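Local structure of ORF10 (Moritella marina, 6RIW) at residues 6-18 against 92-104. The protein carries, in this ketosynthase-chain length factor didomain of a polyunsaturated fatty acid synthase, what is probably the 3-oxoacyl-ACP synthase activity. Residues are numbered along the deposited sequence; the frame is centred on the assembly and turned at random.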
# COMPACT_ATOMS: atom_id res chain seq x y z
N VAL A 6 11.55 19.41 -12.11
CA VAL A 6 11.62 19.23 -10.66
C VAL A 6 11.99 20.57 -10.04
O VAL A 6 13.09 21.09 -10.27
CB VAL A 6 12.65 18.15 -10.30
CG1 VAL A 6 12.62 17.89 -8.77
CG2 VAL A 6 12.41 16.89 -11.11
N VAL A 7 11.09 21.13 -9.24
CA VAL A 7 11.28 22.48 -8.70
C VAL A 7 11.45 22.50 -7.19
O VAL A 7 11.63 23.58 -6.61
CB VAL A 7 10.15 23.42 -9.14
CG1 VAL A 7 10.06 23.45 -10.67
CG2 VAL A 7 8.79 23.00 -8.53
N GLY A 8 11.42 21.34 -6.53
CA GLY A 8 11.63 21.29 -5.10
C GLY A 8 11.96 19.87 -4.70
O GLY A 8 11.42 18.93 -5.31
N ILE A 9 12.84 19.68 -3.72
CA ILE A 9 13.27 18.35 -3.29
C ILE A 9 13.43 18.35 -1.78
O ILE A 9 13.88 19.35 -1.20
CB ILE A 9 14.61 17.92 -3.94
CG1 ILE A 9 14.56 18.06 -5.46
CG2 ILE A 9 14.98 16.49 -3.54
CD1 ILE A 9 15.77 17.47 -6.18
N ALA A 10 13.09 17.23 -1.15
CA ALA A 10 13.37 17.07 0.27
C ALA A 10 13.64 15.61 0.57
O ALA A 10 13.17 14.70 -0.13
CB ALA A 10 12.24 17.61 1.14
N ASN A 11 14.39 15.37 1.65
CA ASN A 11 14.70 14.00 2.03
C ASN A 11 14.79 13.86 3.54
O ASN A 11 15.20 14.78 4.25
CB ASN A 11 16.02 13.54 1.43
CG ASN A 11 17.19 14.39 1.90
OD1 ASN A 11 17.25 15.58 1.58
ND2 ASN A 11 18.10 13.80 2.69
N LEU A 12 14.45 12.66 4.01
CA LEU A 12 14.78 12.21 5.36
C LEU A 12 15.34 10.82 5.15
O LEU A 12 14.59 9.85 5.02
CB LEU A 12 13.59 12.23 6.31
CG LEU A 12 13.86 11.83 7.75
CD1 LEU A 12 14.90 12.77 8.37
CD2 LEU A 12 12.54 11.88 8.53
N PHE A 13 16.67 10.73 5.08
CA PHE A 13 17.39 9.50 4.78
C PHE A 13 18.23 9.10 5.98
O PHE A 13 18.52 9.94 6.84
CB PHE A 13 18.33 9.69 3.58
CG PHE A 13 17.64 10.00 2.28
CD1 PHE A 13 16.29 9.71 2.07
CD2 PHE A 13 18.36 10.58 1.25
CE1 PHE A 13 15.67 10.01 0.87
CE2 PHE A 13 17.76 10.88 0.03
CZ PHE A 13 16.40 10.58 -0.17
N PRO A 14 18.65 7.83 6.07
CA PRO A 14 19.63 7.48 7.11
C PRO A 14 20.81 8.44 7.01
O PRO A 14 21.40 8.59 5.93
CB PRO A 14 20.02 6.04 6.77
CG PRO A 14 18.81 5.49 6.01
CD PRO A 14 18.24 6.66 5.26
N GLY A 15 21.09 9.17 8.09
CA GLY A 15 22.20 10.10 8.12
C GLY A 15 21.89 11.53 7.75
O GLY A 15 22.73 12.40 8.03
N SER A 16 20.75 11.85 7.13
CA SER A 16 20.58 13.22 6.65
C SER A 16 19.12 13.65 6.66
O SER A 16 18.20 12.83 6.58
CB SER A 16 21.18 13.39 5.24
OG SER A 16 20.47 12.65 4.27
N GLN A 17 18.92 14.98 6.75
CA GLN A 17 17.59 15.57 6.79
C GLN A 17 17.38 16.64 5.73
O GLN A 17 16.35 17.32 5.75
CB GLN A 17 17.30 16.16 8.18
CG GLN A 17 17.66 15.25 9.35
CD GLN A 17 17.45 15.93 10.69
OE1 GLN A 17 17.03 17.09 10.75
NE2 GLN A 17 17.74 15.22 11.78
N ALA A 18 18.33 16.82 4.81
CA ALA A 18 18.25 17.87 3.80
C ALA A 18 19.10 17.45 2.62
O ALA A 18 20.01 16.64 2.79
CB ALA A 18 18.72 19.22 4.36
N TRP A 92 7.22 11.60 9.11
CA TRP A 92 8.29 11.72 8.12
C TRP A 92 7.73 12.22 6.79
O TRP A 92 8.38 13.03 6.11
CB TRP A 92 8.99 10.39 7.92
CG TRP A 92 9.74 9.90 9.12
CD1 TRP A 92 9.99 10.57 10.28
CD2 TRP A 92 10.33 8.60 9.27
NE1 TRP A 92 10.69 9.78 11.15
CE2 TRP A 92 10.93 8.57 10.54
CE3 TRP A 92 10.41 7.47 8.45
CZ2 TRP A 92 11.58 7.43 11.03
CZ3 TRP A 92 11.07 6.34 8.92
CH2 TRP A 92 11.65 6.34 10.20
N GLY A 93 6.55 11.74 6.38
CA GLY A 93 5.94 12.23 5.15
C GLY A 93 5.55 13.70 5.22
O GLY A 93 5.72 14.44 4.25
N LEU A 94 5.01 14.13 6.36
CA LEU A 94 4.72 15.55 6.55
C LEU A 94 5.99 16.39 6.51
O LEU A 94 6.02 17.48 5.90
CB LEU A 94 3.99 15.75 7.88
CG LEU A 94 2.57 15.20 7.86
CD1 LEU A 94 2.03 15.12 9.28
CD2 LEU A 94 1.69 16.08 6.98
N TYR A 95 7.05 15.92 7.15
CA TYR A 95 8.31 16.65 7.14
C TYR A 95 8.81 16.90 5.72
O TYR A 95 9.10 18.04 5.35
CB TYR A 95 9.36 15.88 7.95
CG TYR A 95 10.75 16.50 7.81
CD1 TYR A 95 11.06 17.69 8.47
CD2 TYR A 95 11.73 15.90 7.02
CE1 TYR A 95 12.31 18.27 8.36
CE2 TYR A 95 13.02 16.49 6.89
CZ TYR A 95 13.29 17.67 7.58
OH TYR A 95 14.51 18.29 7.48
N VAL A 96 8.93 15.85 4.90
CA VAL A 96 9.46 16.05 3.55
C VAL A 96 8.48 16.83 2.68
O VAL A 96 8.91 17.52 1.74
CB VAL A 96 9.89 14.73 2.88
CG1 VAL A 96 11.06 14.10 3.66
CG2 VAL A 96 8.69 13.76 2.72
N THR A 97 7.18 16.77 2.96
CA THR A 97 6.24 17.61 2.23
C THR A 97 6.48 19.09 2.49
O THR A 97 6.61 19.89 1.55
CB THR A 97 4.80 17.22 2.59
OG1 THR A 97 4.53 15.91 2.08
CG2 THR A 97 3.82 18.18 1.92
N LYS A 98 6.55 19.47 3.77
CA LYS A 98 6.80 20.87 4.14
C LYS A 98 8.12 21.35 3.58
O LYS A 98 8.21 22.46 3.02
CB LYS A 98 6.79 21.01 5.67
CG LYS A 98 6.74 22.45 6.19
CD LYS A 98 5.91 22.49 7.48
CE LYS A 98 6.32 23.59 8.42
NZ LYS A 98 6.34 23.03 9.83
N GLN A 99 9.17 20.54 3.72
CA GLN A 99 10.49 20.95 3.26
C GLN A 99 10.52 21.10 1.74
O GLN A 99 11.12 22.05 1.22
CB GLN A 99 11.55 19.95 3.72
CG GLN A 99 11.77 19.92 5.26
CD GLN A 99 12.27 21.25 5.80
OE1 GLN A 99 13.24 21.82 5.29
NE2 GLN A 99 11.60 21.76 6.82
N ALA A 100 9.89 20.16 1.02
CA ALA A 100 9.92 20.23 -0.43
C ALA A 100 9.12 21.42 -0.94
O ALA A 100 9.56 22.11 -1.86
CB ALA A 100 9.40 18.93 -1.05
N LEU A 101 7.93 21.67 -0.37
CA LEU A 101 7.15 22.82 -0.80
C LEU A 101 7.84 24.12 -0.44
O LEU A 101 7.84 25.08 -1.23
CB LEU A 101 5.75 22.76 -0.19
CG LEU A 101 4.87 21.77 -0.95
CD1 LEU A 101 3.56 21.61 -0.22
CD2 LEU A 101 4.65 22.24 -2.38
N THR A 102 8.47 24.17 0.73
CA THR A 102 9.21 25.37 1.12
C THR A 102 10.41 25.57 0.21
O THR A 102 10.72 26.70 -0.18
CB THR A 102 9.62 25.27 2.59
OG1 THR A 102 8.43 25.16 3.38
CG2 THR A 102 10.37 26.53 3.01
N ASP A 103 11.09 24.48 -0.15
CA ASP A 103 12.18 24.55 -1.12
C ASP A 103 11.71 25.12 -2.45
O ASP A 103 12.40 25.95 -3.06
CB ASP A 103 12.78 23.16 -1.33
CG ASP A 103 14.03 23.19 -2.18
OD1 ASP A 103 14.90 24.03 -1.88
OD2 ASP A 103 14.17 22.39 -3.13
N ALA A 104 10.54 24.68 -2.93
CA ALA A 104 10.05 25.17 -4.21
C ALA A 104 9.47 26.57 -4.12
O ALA A 104 9.29 27.21 -5.16
CB ALA A 104 8.99 24.22 -4.77
O HOH W 1 11.40 26.44 -7.26
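Strand 6-12 runs over helix 92-104 with axes 6.1 Å apart at closest approach and an angle of 146° between their directions, and G8 and A10 lie nearest to A104 and A100. This is helix-on-sheet packing in the thiolase fold of the N-terminal ketosynthase domain. The strand pairs antiparallel with strands 259-270 and 283-292, and helix 374-387 packs on its other side, against I9. Small residues allow the close approach. A10 CB sits on the helix backbone, 3.4 Å from V96 O, and also meets A100 CB. At G8, a CB would collide with A100 O and A104 CB. G8 and V7 form a classic beta bulge opposite V267.

At the C-terminal end of the strand, L12 reaches the start of the helix segment. Its CG is anti to the backbone N, and CD2 reaches over one face of the W92 indole. This is a CH-pi contact, 3.6 Å from CD2 to the centroid of the five-membered ring. CG1 of V96 packs against the N11-L12 peptide, 3.7 Å from L12 N.

Y95 extends past the strand to the loop that follows it. Its OH donates to Q17 O over 2.7 Å, tilted 18° from the carbonyl plane. Q17 O and N11 O both lie at the ring edge, Q99 CG lies over one face, and F69 meets the ring edge-to-face. A phenylalanine here would probably leave Q17 O without this donor and the loop less firmly tied to the helix.

At the helix C-terminal end, D103 points at the strand. Its OD2 also bonds to Y282 OH. The same oxygen accepts a hydrogen bond from I9 N on its anti side, at 3.1 Å and 156°.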